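Local atomic coordinates of hypothetical protein GrpB (Enterococcus faecalis, PDB entry 2NRK), a protein that is of unknown function but belongs to the GrpB family (UPF0157), whose relationship to the nucleotidyltransferase clan makes a role in nucleotide chemistry conceivable. Residues A[20-25]-A[76-81]; A[89-94]-A[100-105]; A[121-126]-A[164-169]. One frame throughout, in Å; residues are numbered along the deposited sequence.

Contact 1: residues A[20-25]-A[76-81]; sequences EEEAQA and IGYEYM
A Schellman motif closes helix 70-75 just ahead of strand 79-80, and the reversal points Ile76 and Tyr78 toward Glu22 and Ala25 of helix 14-30. Gly77, at positive phi, is its C-prime residue, with Tyr78 N bonded back to Phe73 O and Gly77 N to Glu74 O. The polar link is short: Tyr78 OH donates to Glu22 OE2 at 2.6 Å. Glu22 and Tyr78 reach for each other from opposite directions, the carboxylate turned 46° from the ring plane. OE2 receives the phenol through its anti lone pair, the one directed away from OE1, and lies at the edge of the ring. Glu22 starts with CG trans to the backbone N (chi1 -174°) and then bends at chi2 (71°), which carries the carboxylate across to the tyrosine. Ile76 CD1 makes a loose apolar contact with Ala25 CB at 4.5 Å and also lies 4.0 Å from Glu22 OE2; the same methyl lies at the edge of the Tyr78 ring, in its plane. Glu22 OE2 also forms a salt bridge with Lys94 NZ, so phenol and ammonium share one carboxylate oxygen, which would probably favour its charged form. Tyr78 is buried between helix 14-30, where it touches Leu26, and the sheet, where it packs on Leu92 of strand 89-94 and Val103 of strand 101-107, while Phe73 of helix 70-75 flanks it.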
loop_
_atom_site.group_PDB
_atom_site.type_symbol
_atom_site.label_atom_id
_atom_site.label_comp_id
_atom_site.label_asym_id
_atom_site.label_seq_id
_atom_site.Cartn_x
_atom_site.Cartn_y
_atom_site.Cartn_z
ATOM N N GLU A 20 -13.907 -15.469 10.498
ATOM C CA GLU A 20 -12.802 -16.394 10.736
ATOM C C GLU A 20 -13.103 -17.818 10.228
ATOM O O GLU A 20 -12.231 -18.462 9.656
ATOM C CB GLU A 20 -12.397 -16.318 12.198
ATOM C CG GLU A 20 -11.716 -14.948 12.395
ATOM C CD GLU A 20 -10.992 -14.839 13.678
ATOM O OE1 GLU A 20 -11.137 -15.761 14.490
ATOM O OE2 GLU A 20 -10.328 -13.810 13.906
ATOM N N GLU A 21 -14.343 -18.259 10.372
ATOM C CA GLU A 21 -14.749 -19.595 9.943
ATOM C C GLU A 21 -14.598 -19.701 8.416
ATOM O O GLU A 21 -14.041 -20.670 7.872
ATOM C CB GLU A 21 -16.203 -19.790 10.302
ATOM C CG GLU A 21 -16.756 -21.165 10.034
ATOM C CD GLU A 21 -17.966 -21.473 10.932
ATOM O OE1 GLU A 21 -17.950 -21.100 12.141
ATOM O OE2 GLU A 21 -18.926 -22.097 10.428
ATOM N N GLU A 22 -15.154 -18.713 7.723
ATOM C CA GLU A 22 -15.115 -18.791 6.277
ATOM C C GLU A 22 -13.704 -18.519 5.765
ATOM O O GLU A 22 -13.303 -19.041 4.716
ATOM C CB GLU A 22 -16.152 -17.830 5.657
ATOM C CG GLU A 22 -16.283 -17.947 4.118
ATOM C CD GLU A 22 -16.969 -19.257 3.659
ATOM O OE1 GLU A 22 -17.230 -20.169 4.495
ATOM O OE2 GLU A 22 -17.266 -19.366 2.439
ATOM N N ALA A 23 -12.947 -17.672 6.464
ATOM C CA ALA A 23 -11.586 -17.404 6.007
ATOM C C ALA A 23 -10.787 -18.732 5.951
ATOM O O ALA A 23 -10.017 -18.971 5.013
ATOM C CB ALA A 23 -10.874 -16.371 6.897
ATOM N N GLN A 24 -10.987 -19.604 6.935
ATOM C CA GLN A 24 -10.300 -20.897 6.972
ATOM C C GLN A 24 -10.731 -21.747 5.764
ATOM O O GLN A 24 -9.903 -22.387 5.100
ATOM C CB GLN A 24 -10.638 -21.619 8.285
ATOM C CG GLN A 24 -9.564 -22.572 8.823
ATOM C CD GLN A 24 -9.974 -23.204 10.148
ATOM O OE1 GLN A 24 -11.108 -23.660 10.300
ATOM N NE2 GLN A 24 -9.059 -23.222 11.114
ATOM N N ALA A 25 -12.033 -21.752 5.496
ATOM C CA ALA A 25 -12.588 -22.506 4.365
ATOM C C ALA A 25 -11.950 -22.026 3.061
ATOM O O ALA A 25 -11.545 -22.852 2.224
ATOM C CB ALA A 25 -14.114 -22.372 4.326
ATOM N N ILE A 76 -18.632 -24.866 -2.486
ATOM C CA ILE A 76 -18.968 -24.328 -1.155
ATOM C C ILE A 76 -19.962 -23.150 -1.206
ATOM O O ILE A 76 -20.091 -22.360 -0.254
ATOM C CB ILE A 76 -17.707 -24.047 -0.287
ATOM C CG1 ILE A 76 -16.844 -22.933 -0.881
ATOM C CG2 ILE A 76 -16.892 -25.349 -0.124
ATOM C CD1 ILE A 76 -15.838 -22.293 0.170
ATOM N N GLY A 77 -20.631 -23.004 -2.348
ATOM C CA GLY A 77 -21.795 -22.134 -2.422
ATOM C C GLY A 77 -21.633 -20.805 -3.121
ATOM O O GLY A 77 -22.579 -20.041 -3.165
ATOM N N TYR A 78 -20.436 -20.510 -3.607
ATOM C CA TYR A 78 -20.187 -19.243 -4.288
ATOM C C TYR A 78 -20.635 -19.213 -5.740
ATOM O O TYR A 78 -20.534 -20.221 -6.467
ATOM C CB TYR A 78 -18.695 -18.876 -4.222
ATOM C CG TYR A 78 -18.268 -18.442 -2.840
ATOM C CD1 TYR A 78 -18.598 -17.158 -2.362
ATOM C CD2 TYR A 78 -17.586 -19.323 -2.001
ATOM C CE1 TYR A 78 -18.209 -16.747 -1.076
ATOM C CE2 TYR A 78 -17.214 -18.925 -0.704
ATOM C CZ TYR A 78 -17.521 -17.627 -0.279
ATOM O OH TYR A 78 -17.189 -17.204 1.010
ATOM N N GLU A 79 -21.139 -18.048 -6.154
ATOM C CA GLU A 79 -21.148 -17.673 -7.541
ATOM C C GLU A 79 -19.796 -17.028 -7.849
ATOM O O GLU A 79 -19.362 -16.090 -7.158
ATOM C CB GLU A 79 -22.231 -16.614 -7.815
ATOM C CG GLU A 79 -23.633 -17.046 -7.915
ATOM C CD GLU A 79 -24.485 -15.838 -8.363
ATOM O OE1 GLU A 79 -24.842 -15.018 -7.490
ATOM O OE2 GLU A 79 -24.724 -15.696 -9.574
ATOM N N TYR A 80 -19.144 -17.547 -8.876
ATOM C CA TYR A 80 -17.819 -17.110 -9.278
ATOM C C TYR A 80 -17.977 -16.018 -10.330
ATOM O O TYR A 80 -18.315 -16.310 -11.479
ATOM C CB TYR A 80 -17.043 -18.295 -9.843
ATOM C CG TYR A 80 -15.579 -17.990 -10.042
ATOM C CD1 TYR A 80 -14.673 -18.144 -8.986
ATOM C CD2 TYR A 80 -15.095 -17.574 -11.283
ATOM C CE1 TYR A 80 -13.334 -17.879 -9.146
ATOM C CE2 TYR A 80 -13.725 -17.291 -11.461
ATOM C CZ TYR A 80 -12.873 -17.432 -10.372
ATOM O OH TYR A 80 -11.541 -17.158 -10.539
HETATM N N MSE A 81 -17.783 -14.764 -9.933
HETATM C CA MSE A 81 -18.205 -13.638 -10.787
HETATM C C MSE A 81 -17.111 -13.060 -11.699
HETATM O O MSE A 81 -17.392 -12.152 -12.501
HETATM C CB MSE A 81 -18.810 -12.495 -9.932
HETATM C CG MSE A 81 -20.058 -12.820 -9.089
HETATM SE SE MSE A 81 -21.455 -13.581 -10.103
HETATM C CE MSE A 81 -22.115 -12.013 -11.012
#

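Contact 2: residues A[89-94]-A[100-105]; sequences RRYLRK and THHVHI
An antiparallel beta hairpin joins strands 89-94 and 101-107 here, with a classic beta bulge at the end next to the connecting loop, where Thr100 and His101 both face Lys94. Three hydrogen-bonded pairs, Arg90 with Ile105, Leu92 with Val103 and Lys94 with His101, hold the strand axes of the two segments 4.7 Å apart at closest approach, 171° between their directions. At the bulge Lys94 O accepts twice, from His101 N at 3.0 Å and from Thr100 N at 2.7 Å, the latter on a lone pair and nearly straight. Lys94 runs beside His101 and lays CE over one face of its imidazole, 4.0 Å from the centroid, a CH-pi contact; the ammonium continues to Ile76 O. On the same face of the sheet Leu92 CB meets Val103 CB at 3.8 Å, and Leu92 CD1 reaches Ile105 CD1.

The other face carries an aromatic cluster. Tyr91, its CG trans to the backbone N (chi1 178°), swings its ring over the neighbouring strand and sets OH 3.2 Å above the centre of the His102 ring. Its ring meets the His104 ring obliquely, CE1 to CE1 3.9 Å. Water 1 bridges Arg89 NH1 and His104 ND1, 2.7 Å from each; Arg89 NE is bonded to Glu83 O, His104 NE2 to Asp55 OD1, and His102 NE2 to Arg99.

The hairpin lies between strands 79-80 and 54-60; Val103 and Ile105 pack on Val58, and helix 14-30 covers the Leu92 and Val103 face through Leu26.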
loop_
_atom_site.group_PDB
_atom_site.type_symbol
_atom_site.label_atom_id
_atom_site.label_comp_id
_atom_site.label_asym_id
_atom_site.label_seq_id
_atom_site.Cartn_x
_atom_site.Cartn_y
_atom_site.Cartn_z
ATOM N N ARG A 89 -9.585 -8.146 -10.381
ATOM C CA ARG A 89 -10.297 -8.771 -9.266
ATOM C C ARG A 89 -10.825 -10.148 -9.661
ATOM O O ARG A 89 -11.085 -10.398 -10.860
ATOM C CB ARG A 89 -11.465 -7.877 -8.819
ATOM C CG ARG A 89 -12.230 -8.449 -7.605
ATOM C CD ARG A 89 -13.271 -7.441 -7.103
ATOM N NE ARG A 89 -14.306 -7.148 -8.123
ATOM C CZ ARG A 89 -15.438 -6.492 -7.842
ATOM N NH1 ARG A 89 -15.665 -6.069 -6.588
ATOM N NH2 ARG A 89 -16.342 -6.235 -8.784
ATOM N N ARG A 90 -10.935 -11.045 -8.684
ATOM C CA ARG A 90 -11.929 -12.134 -8.771
ATOM C C ARG A 90 -12.914 -11.960 -7.643
ATOM O O ARG A 90 -12.516 -11.926 -6.479
ATOM C CB ARG A 90 -11.282 -13.519 -8.746
ATOM C CG ARG A 90 -10.345 -13.751 -9.939
ATOM C CD ARG A 90 -11.093 -13.703 -11.298
ATOM N NE ARG A 90 -10.199 -14.083 -12.397
ATOM C CZ ARG A 90 -9.375 -13.248 -13.028
ATOM N NH1 ARG A 90 -9.356 -11.954 -12.710
ATOM N NH2 ARG A 90 -8.575 -13.716 -14.023
ATOM N N TYR A 91 -14.198 -11.903 -7.978
ATOM C CA TYR A 91 -15.213 -11.575 -7.007
ATOM C C TYR A 91 -16.088 -12.825 -6.823
ATOM O O TYR A 91 -16.456 -13.470 -7.818
ATOM C CB TYR A 91 -16.050 -10.417 -7.554
ATOM C CG TYR A 91 -17.202 -9.978 -6.672
ATOM C CD1 TYR A 91 -16.968 -9.469 -5.398
ATOM C CD2 TYR A 91 -18.520 -10.010 -7.144
ATOM C CE1 TYR A 91 -18.045 -9.018 -4.586
ATOM C CE2 TYR A 91 -19.600 -9.562 -6.339
ATOM C CZ TYR A 91 -19.332 -9.092 -5.063
ATOM O OH TYR A 91 -20.403 -8.666 -4.283
ATOM N N LEU A 92 -16.384 -13.151 -5.574
ATOM C CA LEU A 92 -17.280 -14.271 -5.241
ATOM C C LEU A 92 -18.406 -13.741 -4.379
ATOM O O LEU A 92 -18.188 -12.908 -3.508
ATOM C CB LEU A 92 -16.562 -15.357 -4.424
ATOM C CG LEU A 92 -15.161 -15.855 -4.808
ATOM C CD1 LEU A 92 -14.672 -16.863 -3.779
ATOM C CD2 LEU A 92 -15.206 -16.473 -6.149
ATOM N N ARG A 93 -19.603 -14.263 -4.592
ATOM C CA ARG A 93 -20.721 -13.932 -3.717
ATOM C C ARG A 93 -21.515 -15.166 -3.404
ATOM O O ARG A 93 -21.663 -16.083 -4.240
ATOM C CB ARG A 93 -21.627 -12.855 -4.358
ATOM C CG ARG A 93 -22.305 -13.303 -5.615
ATOM C CD ARG A 93 -22.993 -12.099 -6.309
ATOM N NE ARG A 93 -23.765 -12.612 -7.417
ATOM C CZ ARG A 93 -24.285 -11.852 -8.376
ATOM N NH1 ARG A 93 -24.099 -10.536 -8.336
ATOM N NH2 ARG A 93 -24.960 -12.426 -9.359
ATOM N N LYS A 94 -22.025 -15.188 -2.183
ATOM C CA LYS A 94 -22.993 -16.218 -1.791
ATOM C C LYS A 94 -23.914 -15.704 -0.703
ATOM O O LYS A 94 -23.610 -14.705 -0.062
ATOM C CB LYS A 94 -22.258 -17.496 -1.370
ATOM C CG LYS A 94 -21.691 -17.562 0.011
ATOM C CD LYS A 94 -21.152 -18.990 0.243
ATOM C CE LYS A 94 -20.298 -19.103 1.468
ATOM N NZ LYS A 94 -19.819 -20.518 1.866
ATOM N N THR A 100 -24.738 -13.377 2.026
ATOM C CA THR A 100 -24.061 -13.512 3.308
ATOM C C THR A 100 -22.546 -13.226 3.248
ATOM O O THR A 100 -21.957 -12.863 4.262
ATOM C CB THR A 100 -24.245 -14.936 3.902
ATOM O OG1 THR A 100 -23.887 -15.932 2.910
ATOM C CG2 THR A 100 -25.698 -15.147 4.344
ATOM N N HIS A 101 -21.921 -13.493 2.106
ATOM C CA HIS A 101 -20.438 -13.396 1.993
ATOM C C HIS A 101 -20.073 -12.783 0.646
ATOM O O HIS A 101 -20.598 -13.196 -0.384
ATOM C CB HIS A 101 -19.742 -14.764 2.087
ATOM C CG HIS A 101 -20.031 -15.535 3.339
ATOM N ND1 HIS A 101 -21.214 -16.216 3.544
ATOM C CD2 HIS A 101 -19.256 -15.802 4.412
ATOM C CE1 HIS A 101 -21.165 -16.840 4.707
ATOM N NE2 HIS A 101 -19.993 -16.591 5.266
ATOM N N HIS A 102 -19.207 -11.779 0.664
ATOM C CA HIS A 102 -18.656 -11.175 -0.575
ATOM C C HIS A 102 -17.134 -11.316 -0.461
ATOM O O HIS A 102 -16.553 -10.943 0.572
ATOM C CB HIS A 102 -18.985 -9.709 -0.673
ATOM C CG HIS A 102 -20.404 -9.443 -1.050
ATOM N ND1 HIS A 102 -20.982 -8.200 -0.921
ATOM C CD2 HIS A 102 -21.360 -10.262 -1.543
ATOM C CE1 HIS A 102 -22.232 -8.258 -1.340
ATOM N NE2 HIS A 102 -22.491 -9.493 -1.726
ATOM N N VAL A 103 -16.523 -11.936 -1.461
ATOM C CA VAL A 103 -15.075 -12.183 -1.420
ATOM C C VAL A 103 -14.413 -11.417 -2.536
ATOM O O VAL A 103 -14.796 -11.559 -3.701
ATOM C CB VAL A 103 -14.786 -13.714 -1.556
ATOM C CG1 VAL A 103 -13.278 -13.989 -1.474
ATOM C CG2 VAL A 103 -15.532 -14.499 -0.475
ATOM N N HIS A 104 -13.417 -10.600 -2.182
ATOM C CA HIS A 104 -12.789 -9.689 -3.142
ATOM C C HIS A 104 -11.343 -10.167 -3.234
ATOM O O HIS A 104 -10.583 -10.003 -2.264
ATOM C CB HIS A 104 -12.784 -8.251 -2.592
ATOM C CG HIS A 104 -14.129 -7.762 -2.137
ATOM N ND1 HIS A 104 -14.926 -6.948 -2.912
ATOM C CD2 HIS A 104 -14.826 -8.006 -1.004
ATOM C CE1 HIS A 104 -16.048 -6.686 -2.259
ATOM N NE2 HIS A 104 -16.017 -7.319 -1.101
ATOM N N ILE A 105 -10.998 -10.811 -4.346
ATOM C CA ILE A 105 -9.671 -11.412 -4.481
ATOM C C ILE A 105 -8.841 -10.522 -5.411
ATOM O O ILE A 105 -9.280 -10.168 -6.504
ATOM C CB ILE A 105 -9.738 -12.848 -5.036
ATOM C CG1 ILE A 105 -10.705 -13.714 -4.208
ATOM C CG2 ILE A 105 -8.359 -13.494 -5.008
ATOM C CD1 ILE A 105 -10.976 -15.130 -4.835
HETATM O O HOH W 1 -13.892 -5.145 -4.700
#

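Contact 3: residues A[121-126]-A[164-169]; sequences RNYLRE and EKEALK
With chi1 at -173°, Tyr123 places CG trans to its backbone N and projects its ring from helix 111-126 across helix 157-171, while Glu166, chi1 -67° and extended beyond CG, carries its carboxylate to the phenol end. Tyr123 OH donates to Glu166 OE1 at 2.7 Å. The hydroxyl meets that oxygen on its anti side but 34° out of the carboxylate plane, and the ring and carboxylate planes stand almost perpendicular. Glu166 CB, 3.5 Å from Tyr123 OH, also lies against the phenol end of the ring.

Over the ring itself, the backbone of helix 157-171 supplies the packing. Ala167 CA sits over one face, 4.0 Å from the ring centroid in a CH-pi contact displaced toward the rim, and the peptide carbonyl carbon of Glu166 lies above the ring centre. Ala167 CB presses on Tyr123 CB at 3.4 Å. The small alanine side chain lets the helices approach closely, with Tyr123 CA and Ala167 CA 5.2 Å apart.

Ile130 of helix 128-142 touches both Tyr123 and Glu166, so a third helix borders the pair, and Ile163 and Lys170 of helix 157-171 also touch the tyrosine. Earlier in helix 111-126, Ala119 packs on Ala167 and Leu168, while Lys169 forms a salt bridge with Glu61 of the second subunit.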
loop_
_atom_site.group_PDB
_atom_site.type_symbol
_atom_site.label_atom_id
_atom_site.label_comp_id
_atom_site.label_asym_id
_atom_site.label_seq_id
_atom_site.Cartn_x
_atom_site.Cartn_y
_atom_site.Cartn_z
ATOM N N ARG A 121 -10.947 0.570 6.257
ATOM C CA ARG A 121 -11.232 -0.162 7.489
ATOM C C ARG A 121 -10.454 0.396 8.676
ATOM O O ARG A 121 -11.044 0.702 9.742
ATOM C CB ARG A 121 -10.876 -1.648 7.317
ATOM C CG ARG A 121 -11.091 -2.436 8.624
ATOM C CD ARG A 121 -10.377 -3.776 8.486
ATOM N NE ARG A 121 -8.921 -3.597 8.603
ATOM C CZ ARG A 121 -8.041 -4.587 8.439
ATOM N NH1 ARG A 121 -8.459 -5.839 8.164
ATOM N NH2 ARG A 121 -6.741 -4.336 8.548
ATOM N N ASN A 122 -9.141 0.540 8.501
ATOM C CA ASN A 122 -8.289 0.957 9.634
ATOM C C ASN A 122 -8.721 2.328 10.138
ATOM O O ASN A 122 -8.773 2.576 11.349
ATOM C CB ASN A 122 -6.831 0.938 9.216
ATOM C CG ASN A 122 -6.307 -0.452 8.956
ATOM O OD1 ASN A 122 -6.989 -1.463 9.194
ATOM N ND2 ASN A 122 -5.054 -0.526 8.462
ATOM N N TYR A 123 -9.033 3.217 9.206
ATOM C CA TYR A 123 -9.436 4.582 9.539
ATOM C C TYR A 123 -10.763 4.587 10.319
ATOM O O TYR A 123 -10.904 5.303 11.306
ATOM C CB TYR A 123 -9.573 5.369 8.236
ATOM C CG TYR A 123 -9.834 6.844 8.396
ATOM C CD1 TYR A 123 -8.875 7.692 8.984
ATOM C CD2 TYR A 123 -11.032 7.406 7.937
ATOM C CE1 TYR A 123 -9.120 9.084 9.129
ATOM C CE2 TYR A 123 -11.270 8.807 8.031
ATOM C CZ TYR A 123 -10.299 9.630 8.643
ATOM O OH TYR A 123 -10.504 10.992 8.753
ATOM N N LEU A 124 -11.750 3.796 9.879
ATOM C CA LEU A 124 -13.024 3.751 10.628
ATOM C C LEU A 124 -12.801 3.164 12.039
ATOM O O LEU A 124 -13.403 3.653 12.997
ATOM C CB LEU A 124 -14.071 2.923 9.902
ATOM C CG LEU A 124 -14.575 3.610 8.640
ATOM C CD1 LEU A 124 -15.604 2.697 7.943
ATOM C CD2 LEU A 124 -15.212 4.984 8.949
ATOM N N ARG A 125 -11.948 2.139 12.143
ATOM C CA ARG A 125 -11.641 1.541 13.440
ATOM C C ARG A 125 -11.039 2.556 14.392
ATOM O O ARG A 125 -11.282 2.463 15.598
ATOM C CB ARG A 125 -10.646 0.388 13.276
ATOM C CG ARG A 125 -11.283 -0.871 12.672
ATOM C CD ARG A 125 -10.219 -1.938 12.441
ATOM N NE ARG A 125 -10.818 -3.236 12.104
ATOM C CZ ARG A 125 -10.138 -4.376 11.946
ATOM N NH1 ARG A 125 -8.797 -4.384 12.030
ATOM N NH2 ARG A 125 -10.789 -5.520 11.682
ATOM N N GLU A 126 -10.257 3.503 13.863
ATOM C CA GLU A 126 -9.578 4.525 14.710
ATOM C C GLU A 126 -10.379 5.813 14.937
ATOM O O GLU A 126 -9.968 6.701 15.715
ATOM C CB GLU A 126 -8.214 4.898 14.109
ATOM C CG GLU A 126 -7.253 3.749 13.898
ATOM C CD GLU A 126 -6.737 3.108 15.179
ATOM O OE1 GLU A 126 -6.862 3.705 16.283
ATOM O OE2 GLU A 126 -6.183 1.989 15.068
ATOM N N GLU A 164 -12.620 7.331 2.083
ATOM C CA GLU A 164 -11.496 6.532 1.523
ATOM C C GLU A 164 -10.266 7.431 1.319
ATOM O O GLU A 164 -9.112 7.004 1.522
ATOM C CB GLU A 164 -11.888 5.906 0.184
ATOM C CG GLU A 164 -12.774 4.659 0.357
ATOM C CD GLU A 164 -13.263 4.053 -0.991
ATOM O OE1 GLU A 164 -13.217 4.746 -2.039
ATOM O OE2 GLU A 164 -13.688 2.854 -0.960
ATOM N N LYS A 165 -10.509 8.657 0.892
ATOM C CA LYS A 165 -9.418 9.596 0.656
ATOM C C LYS A 165 -8.761 10.000 1.977
ATOM O O LYS A 165 -7.532 9.973 2.106
ATOM C CB LYS A 165 -9.950 10.805 -0.123
ATOM C CG LYS A 165 -8.933 11.862 -0.389
ATOM C CD LYS A 165 -9.463 12.814 -1.499
ATOM C CE LYS A 165 -8.592 14.048 -1.602
ATOM N NZ LYS A 165 -9.112 15.034 -2.639
ATOM N N GLU A 166 -9.569 10.375 2.975
ATOM C CA GLU A 166 -9.048 10.683 4.301
ATOM C C GLU A 166 -8.271 9.482 4.853
ATOM O O GLU A 166 -7.204 9.647 5.471
ATOM C CB GLU A 166 -10.178 11.014 5.269
ATOM C CG GLU A 166 -10.912 12.309 4.921
ATOM C CD GLU A 166 -11.999 12.693 5.940
ATOM O OE1 GLU A 166 -12.200 11.993 6.952
ATOM O OE2 GLU A 166 -12.670 13.722 5.717
ATOM N N ALA A 167 -8.810 8.277 4.622
ATOM C CA ALA A 167 -8.229 7.060 5.181
ATOM C C ALA A 167 -6.847 6.769 4.587
ATOM O O ALA A 167 -5.925 6.388 5.314
ATOM C CB ALA A 167 -9.150 5.878 4.898
ATOM N N LEU A 168 -6.722 6.952 3.270
ATOM C CA LEU A 168 -5.457 6.626 2.585
ATOM C C LEU A 168 -4.373 7.636 3.000
ATOM O O LEU A 168 -3.212 7.251 3.170
ATOM C CB LEU A 168 -5.641 6.598 1.070
ATOM C CG LEU A 168 -4.468 5.999 0.264
ATOM C CD1 LEU A 168 -4.090 4.575 0.804
ATOM C CD2 LEU A 168 -4.818 5.996 -1.233
ATOM N N LYS A 169 -4.750 8.904 3.171
ATOM C CA LYS A 169 -3.809 9.905 3.701
ATOM C C LYS A 169 -3.307 9.452 5.077
ATOM O O LYS A 169 -2.107 9.472 5.347
ATOM C CB LYS A 169 -4.458 11.293 3.796
ATOM C CG LYS A 169 -4.719 11.906 2.426
ATOM C CD LYS A 169 -5.495 13.222 2.546
ATOM C CE LYS A 169 -5.710 13.864 1.176
ATOM N NZ LYS A 169 -6.438 15.155 1.373
#

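The contacts follow one another in series along the chain. Contacts 1 and 2 adjoin, their centres about 8 Å apart, because strands 79-80 and 89-94 are neighbours in the mixed five-stranded sheet; the Glu79 to Arg93 salt bridge ties them together, and Lys94 of the hairpin reaches back to Glu22. Contact 3 is a separate helical packing site, its centre about 26 Å from that of contact 1, on the opposite side of the chain's centre, and about 22 Å from that of contact 2. Helix 111-126 follows strand 101-107 directly, so the chain passes from the hairpin into the helical part. Contact 3 adjoins the second subunit, whereas no other chain of the assembly touches contacts 1 and 2.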